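Local atomic coordinates of imidazoleglycerol-phosphate dehydratase (Staphylococcus aureus subsp. aureus, PDB entry 2AE8), a protein that catalyses the manganese-dependent dehydration of imidazoleglycerol phosphate to imidazoleacetol phosphate, the sixth step of histidine biosynthesis. Residues B[115-120]-B[132-137]; B[144-148]-B[177-181]; B[42-46]-B[96-100]. One frame throughout, in Å; residues are numbered along the deposited sequence.

Contacts 1 and 2 belong to one four-stranded mixed sheet, whereas contact 3 belongs to the other sheet of this duplicated sandwich, on the opposite side of the chain's centre. The first two meet through neighbouring strands 128-135 and 175-182, where Val133 O lies 2.9 Å from His177 N, probably in a hydrogen bond. Both are built on backbone bonds, antiparallel in contact 1 and parallel in contact 2, and both have polar side chains that bond to a second subunit. Contact 2 is the less buried of them. Contact 3 is a buried strand-helix contact with no hydrogen bond across it and no neighbouring chain; aliphatic branches do the work there.

Contact 1 (B[115-120]-B[132-137]); sequences FVRYGT and VVVDIS
Tyr118, Gly119 and Thr120 pair with Asp135, Val134 and Val133 at the open end of the β-hairpin made by strands 118-125 and 128-135, and illustrate how such an end can be closed by charge as well as by backbone. The backbone bonds come first. Gly119 and Val134 form an antiparallel hydrogen-bonded pair, with Gly119 N 3.0 Å from Val134 O and Val134 N 2.8 Å from Gly119 O. Beyond the non-hydrogen-bonded pair Tyr118-Asp135, Ile136 N still donates to Arg117 O (2.9 Å), although Ile136 is already the centre of an inverse gamma turn.

The charged interaction lies on the face that carries Tyr118 and Asp135. Arg117 grips the carboxylate side-on: NE reaches Asp135 OD1 at 2.7 Å and NH2 reaches Asp135 OD2 at 3.2 Å, each on a syn lone pair. The two planes are nearly coplanar, 26° apart, and two bonds to two oxygens should restrain the guanidinium's rotation. An extended side chain, starting with CG anti to the backbone N (chi1 180°), carries CG across a face of the Tyr118 ring and the guanidinium out to its hydroxyl end, where Tyr118 OH lies 3.3 Å above the guanidinium plane of Arg117, over its centre. The same hydroxyl is hydrogen-bonded to Lys195 of a second subunit. Arg117 probably binds substrate, as in related enzymes, and Arg139, given the same role, lies beside it; Asp135 is thus placed to orient a likely pocket residue.

Van der Waals contacts finish the account. Thr120 and Val133 run side by side, OG1 of Thr120 being 3.6 Å from CG2 of Val133. Val134, on the other face, and Ile136, just past the strand, both touch helix 186-205, and in an apolar contact CG2 of Ile136 meets CE1 of the Phe115 ring at 3.7 Å.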
# COMPACT_ATOMS: atom_id res chain seq x y z
N PHE B 115 19.85 52.47 5.67
CA PHE B 115 20.17 51.55 4.57
C PHE B 115 18.91 50.86 4.04
O PHE B 115 17.86 50.89 4.68
CB PHE B 115 21.24 50.54 5.02
CG PHE B 115 21.02 50.00 6.41
CD1 PHE B 115 20.07 49.01 6.65
CD2 PHE B 115 21.76 50.49 7.48
CE1 PHE B 115 19.85 48.52 7.93
CE2 PHE B 115 21.56 50.00 8.77
CZ PHE B 115 20.60 49.01 8.99
N VAL B 116 19.03 50.25 2.86
CA VAL B 116 17.91 49.57 2.19
C VAL B 116 17.31 48.47 3.08
O VAL B 116 16.09 48.26 3.08
CB VAL B 116 18.34 49.02 0.80
CG1 VAL B 116 17.27 48.13 0.15
CG2 VAL B 116 18.72 50.17 -0.14
N ARG B 117 18.16 47.80 3.86
CA ARG B 117 17.76 46.82 4.88
C ARG B 117 17.38 45.43 4.33
O ARG B 117 17.81 44.41 4.88
CB ARG B 117 16.65 47.34 5.82
CG ARG B 117 16.25 46.30 6.86
CD ARG B 117 15.23 46.77 7.85
NE ARG B 117 14.65 45.61 8.51
CZ ARG B 117 13.82 45.64 9.55
NH1 ARG B 117 13.46 46.81 10.09
NH2 ARG B 117 13.33 44.51 10.05
N TYR B 118 16.59 45.41 3.26
CA TYR B 118 16.12 44.16 2.64
C TYR B 118 16.85 43.91 1.33
O TYR B 118 16.91 44.78 0.47
CB TYR B 118 14.60 44.24 2.40
CG TYR B 118 13.82 44.69 3.62
CD1 TYR B 118 13.48 46.03 3.81
CD2 TYR B 118 13.42 43.77 4.59
CE1 TYR B 118 12.78 46.45 4.94
CE2 TYR B 118 12.71 44.18 5.72
CZ TYR B 118 12.41 45.53 5.89
OH TYR B 118 11.71 45.93 7.00
N GLY B 119 17.39 42.70 1.17
CA GLY B 119 17.98 42.30 -0.12
C GLY B 119 17.65 40.86 -0.46
O GLY B 119 17.73 39.98 0.41
N THR B 120 17.27 40.63 -1.72
CA THR B 120 17.01 39.28 -2.27
C THR B 120 17.79 39.10 -3.57
O THR B 120 17.76 39.97 -4.45
CB THR B 120 15.50 39.08 -2.53
OG1 THR B 120 14.80 39.05 -1.28
CG2 THR B 120 15.22 37.75 -3.25
N VAL B 132 18.81 33.78 -2.03
CA VAL B 132 19.12 34.21 -0.66
C VAL B 132 18.38 35.51 -0.37
O VAL B 132 18.39 36.43 -1.19
CB VAL B 132 20.61 34.34 -0.40
CG1 VAL B 132 20.86 34.84 1.02
CG2 VAL B 132 21.31 32.97 -0.62
N VAL B 133 17.75 35.54 0.80
CA VAL B 133 16.97 36.68 1.28
C VAL B 133 17.64 37.13 2.57
O VAL B 133 17.78 36.33 3.49
CB VAL B 133 15.49 36.29 1.58
CG1 VAL B 133 14.73 37.46 2.21
CG2 VAL B 133 14.77 35.81 0.30
N VAL B 134 18.07 38.39 2.63
CA VAL B 134 18.57 38.93 3.91
C VAL B 134 17.82 40.15 4.40
O VAL B 134 17.39 41.00 3.61
CB VAL B 134 20.15 39.09 4.03
CG1 VAL B 134 20.94 38.44 2.91
CG2 VAL B 134 20.62 40.53 4.38
N ASP B 135 17.62 40.19 5.71
CA ASP B 135 17.01 41.33 6.36
C ASP B 135 17.97 41.75 7.46
O ASP B 135 18.21 40.99 8.40
CB ASP B 135 15.64 40.95 6.93
CG ASP B 135 14.98 42.09 7.72
OD1 ASP B 135 15.57 43.19 7.81
OD2 ASP B 135 13.87 41.87 8.27
N ILE B 136 18.54 42.95 7.32
CA ILE B 136 19.32 43.55 8.42
C ILE B 136 18.32 43.99 9.48
O ILE B 136 17.95 45.17 9.56
CB ILE B 136 20.21 44.72 7.93
CG1 ILE B 136 21.11 44.28 6.77
CG2 ILE B 136 21.06 45.27 9.07
CD1 ILE B 136 21.89 45.45 6.09
N SER B 137 17.86 43.03 10.28
CA SER B 137 16.73 43.21 11.18
C SER B 137 17.13 43.41 12.63
O SER B 137 16.34 43.91 13.44
CB SER B 137 15.85 41.97 11.12
OG SER B 137 16.61 40.85 11.53

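Contact 2 (B[144-148]-B[177-181]); sequences FNASL and HIDLI
Asn145 uses both of its nitrogens on one acceptor, the carbonyl of Ile178. Its backbone N lies 2.8 Å from Ile178 O, while its side-chain ND2 reaches the same Ile178 O at 3.3 Å, and the two donors come from opposite faces of the carbonyl plane. The amide's approach is the less regular, 42° out of that plane rather than on a lone pair. It becomes possible because CG of Asn145 is turned beside its own backbone N (chi1 -54°), which brings ND2 within reach of the Ile178 carbonyl. ND2 has a stronger partner in Ser143 OG.

The Asn145 carbonyl is used in turn: Leu180 N donates to Asn145 O at 3.0 Å. These alternating bonds are those of parallel strands, here 141-145, the outermost strand of the sheet within this chain, and its neighbour 175-182, joined by a β-α-β crossover through helix 159-171. A water gives a weak bond to Asn145 O and a firm one, 2.7 Å, to Asp179 OD1.

Asp179 points the same way as Asn145, with carboxylate and amide planes only 10° apart and OD1 of Asp179 3.3 Å from CB of Asn145. Its charge is met from outside the pair, OD1 by Arg182 of a second subunit and OD2 by Arg131 of the same chain.

The face of Phe144 and Ile178 is turned to helices 159-171 and 186-205 and makes no polar demands: CD1 of Phe144 approaches CD1 of Ile178 at 4.0 Å. Where regular pairing stops, CB of Ala146 rests 3.7 Å from CB of Leu180.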
# COMPACT_ATOMS: atom_id res chain seq x y z
N PHE B 144 18.48 27.66 6.67
CA PHE B 144 19.40 27.12 5.67
C PHE B 144 18.76 25.89 5.05
O PHE B 144 18.58 24.88 5.72
CB PHE B 144 20.73 26.74 6.34
CG PHE B 144 21.81 26.35 5.37
CD1 PHE B 144 22.67 27.31 4.85
CD2 PHE B 144 21.95 25.02 4.95
CE1 PHE B 144 23.67 26.95 3.95
CE2 PHE B 144 22.94 24.65 4.05
CZ PHE B 144 23.81 25.63 3.56
N ASN B 145 18.41 25.97 3.77
CA ASN B 145 17.62 24.92 3.13
C ASN B 145 18.30 24.55 1.84
O ASN B 145 17.93 25.03 0.77
CB ASN B 145 16.23 25.47 2.82
CG ASN B 145 15.56 26.07 4.03
OD1 ASN B 145 15.04 25.35 4.87
ND2 ASN B 145 15.58 27.40 4.13
N ALA B 146 19.36 23.74 1.95
CA ALA B 146 20.18 23.36 0.81
C ALA B 146 20.84 22.02 1.12
O ALA B 146 21.70 21.93 2.00
CB ALA B 146 21.24 24.43 0.54
N SER B 147 20.44 20.97 0.41
CA SER B 147 21.07 19.67 0.52
C SER B 147 22.12 19.61 -0.56
O SER B 147 21.80 19.50 -1.75
CB SER B 147 20.05 18.55 0.30
OG SER B 147 18.99 18.66 1.24
N LEU B 148 23.38 19.71 -0.15
CA LEU B 148 24.48 19.75 -1.11
C LEU B 148 24.77 18.35 -1.63
O LEU B 148 24.64 17.39 -0.87
CB LEU B 148 25.70 20.38 -0.47
CG LEU B 148 25.45 21.77 0.12
CD1 LEU B 148 26.67 22.24 0.90
CD2 LEU B 148 25.07 22.82 -0.97
N HIS B 177 17.41 33.80 4.87
CA HIS B 177 16.91 32.53 4.33
C HIS B 177 17.73 32.17 3.10
O HIS B 177 17.78 32.92 2.13
CB HIS B 177 15.42 32.63 3.96
CG HIS B 177 14.50 32.60 5.16
ND1 HIS B 177 13.51 31.66 5.31
CD2 HIS B 177 14.44 33.39 6.26
CE1 HIS B 177 12.88 31.86 6.46
NE2 HIS B 177 13.42 32.91 7.05
N ILE B 178 18.37 31.00 3.16
CA ILE B 178 19.13 30.46 2.03
C ILE B 178 18.38 29.24 1.48
O ILE B 178 18.08 28.30 2.23
CB ILE B 178 20.56 30.07 2.47
CG1 ILE B 178 21.37 31.34 2.85
CG2 ILE B 178 21.25 29.24 1.37
CD1 ILE B 178 22.75 31.07 3.40
N ASP B 179 18.11 29.26 0.18
CA ASP B 179 17.34 28.19 -0.47
C ASP B 179 18.05 27.75 -1.75
O ASP B 179 18.28 28.57 -2.64
CB ASP B 179 15.93 28.67 -0.83
CG ASP B 179 14.96 28.65 0.35
OD1 ASP B 179 14.58 27.53 0.77
OD2 ASP B 179 14.55 29.73 0.86
N LEU B 180 18.37 26.47 -1.84
CA LEU B 180 18.85 25.90 -3.08
C LEU B 180 17.61 25.43 -3.81
O LEU B 180 17.01 24.43 -3.43
CB LEU B 180 19.72 24.68 -2.79
CG LEU B 180 21.11 24.52 -3.40
CD1 LEU B 180 21.50 23.02 -3.42
CD2 LEU B 180 21.28 25.18 -4.76
N ILE B 181 17.22 26.15 -4.85
CA ILE B 181 15.98 25.81 -5.57
C ILE B 181 16.18 24.54 -6.40
O ILE B 181 15.29 23.69 -6.45
CB ILE B 181 15.47 26.99 -6.43
CG1 ILE B 181 15.06 28.14 -5.49
CG2 ILE B 181 14.30 26.53 -7.32
CD1 ILE B 181 15.16 29.45 -6.13
O HOH W 1 14.69 25.12 -0.34

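Contact 3 (B[42-46]-B[96-100]); sequences QLNIS and DIGIV
Val100 N donates to Asp96 O at 3.1 Å, an i+4 to i helical bond between two residues that both touch the strand 43-48. With no hydrogen bond passing between the segments, this turn serves as a worked case of helix-on-sheet packing: a backbone bond of the helix itself holds the turn, which presents Asp96, Ile97 and Val100 to Leu43 and Ile45. The strand's alternation supplies the other surface, since Leu43 and Ile45 point toward the helix while Asn44 and Ser46 point away.

A single methyl makes most of the upstream contact. CD2 of Leu43 sits against the helix backbone, 3.6 Å from both Asp96 C and Ile97 N, and also touches CB of Asp96, CG1 of Ile97 at 3.8 Å and CG2 of Val100 at 4.1 Å. The Leu43 and Ile97 side chains meet at about a right angle, so that the leucine's end lies across CG1, the methylene of Ile97. Two residues on, CD1 of Ile45 comes within 3.7 Å of CG1 of Val100. That valine branch lies anti to the backbone N (chi1 172°), which also brings it 3.9 Å from CB of Ile45; the other branch, CG2, is turned to Leu43.

Helix 90-111 carries the metal ligands His91, His92 and Glu95, the last immediately before this turn. The short segments run in roughly the same direction, 36° apart. Strand 77-82 flanks the contact through Ile80, which touches both Ile45 and Ile97; strand 31-36 meets Val100 through Lys34 and Arg36; and Ile99 packs on Ala167 and Asn171 of helix 159-171.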
# COMPACT_ATOMS: atom_id res chain seq x y z
N GLN B 42 44.23 31.82 15.54
CA GLN B 42 45.03 33.04 15.33
C GLN B 42 44.60 33.76 14.06
O GLN B 42 45.13 33.51 12.97
CB GLN B 42 46.54 32.72 15.24
CG GLN B 42 46.97 31.39 15.88
CD GLN B 42 46.49 31.24 17.30
OE1 GLN B 42 46.21 32.23 17.99
NE2 GLN B 42 46.40 29.99 17.76
N LEU B 43 43.64 34.67 14.20
CA LEU B 43 43.06 35.38 13.06
C LEU B 43 43.24 36.89 13.20
O LEU B 43 43.09 37.45 14.28
CB LEU B 43 41.56 35.10 12.96
CG LEU B 43 40.89 33.86 12.36
CD1 LEU B 43 41.47 32.57 12.85
CD2 LEU B 43 39.42 33.95 12.74
N ASN B 44 43.54 37.53 12.08
CA ASN B 44 43.54 38.98 11.99
C ASN B 44 42.69 39.37 10.79
O ASN B 44 43.03 39.04 9.65
CB ASN B 44 44.96 39.51 11.87
CG ASN B 44 45.06 41.01 12.07
OD1 ASN B 44 44.05 41.70 12.28
ND2 ASN B 44 46.28 41.53 12.00
N ILE B 45 41.59 40.06 11.05
CA ILE B 45 40.62 40.34 10.00
C ILE B 45 40.15 41.78 10.02
O ILE B 45 39.88 42.32 11.09
CB ILE B 45 39.39 39.39 10.09
CG1 ILE B 45 39.85 37.93 10.00
CG2 ILE B 45 38.35 39.72 9.02
CD1 ILE B 45 38.79 36.89 10.34
N SER B 46 40.07 42.38 8.84
CA SER B 46 39.44 43.67 8.68
C SER B 46 38.46 43.62 7.54
O SER B 46 38.69 42.93 6.55
CB SER B 46 40.49 44.76 8.38
OG SER B 46 41.10 44.55 7.11
N ASP B 96 35.51 30.21 13.03
CA ASP B 96 36.09 31.40 13.68
C ASP B 96 36.14 32.59 12.73
O ASP B 96 35.84 33.71 13.13
CB ASP B 96 37.47 31.09 14.28
CG ASP B 96 37.39 30.13 15.46
OD1 ASP B 96 38.44 29.58 15.86
OD2 ASP B 96 36.27 29.91 15.98
N ILE B 97 36.47 32.33 11.47
CA ILE B 97 36.39 33.36 10.44
C ILE B 97 34.93 33.87 10.26
O ILE B 97 34.69 35.08 10.14
CB ILE B 97 37.02 32.86 9.11
CG1 ILE B 97 38.54 32.70 9.29
CG2 ILE B 97 36.68 33.80 7.96
CD1 ILE B 97 39.26 32.18 8.09
N GLY B 98 33.98 32.95 10.25
CA GLY B 98 32.56 33.34 10.14
C GLY B 98 32.08 34.19 11.31
O GLY B 98 31.35 35.17 11.13
N ILE B 99 32.49 33.80 12.51
CA ILE B 99 32.12 34.52 13.73
C ILE B 99 32.66 35.99 13.68
O ILE B 99 31.92 36.95 13.94
CB ILE B 99 32.65 33.79 14.97
CG1 ILE B 99 31.82 32.53 15.27
CG2 ILE B 99 32.71 34.74 16.19
CD1 ILE B 99 32.45 31.63 16.36
N VAL B 100 33.93 36.14 13.32
CA VAL B 100 34.58 37.46 13.27
C VAL B 100 33.97 38.34 12.20
O VAL B 100 33.70 39.52 12.44
CB VAL B 100 36.10 37.35 13.08
CG1 VAL B 100 36.75 38.74 12.83
CG2 VAL B 100 36.72 36.68 14.31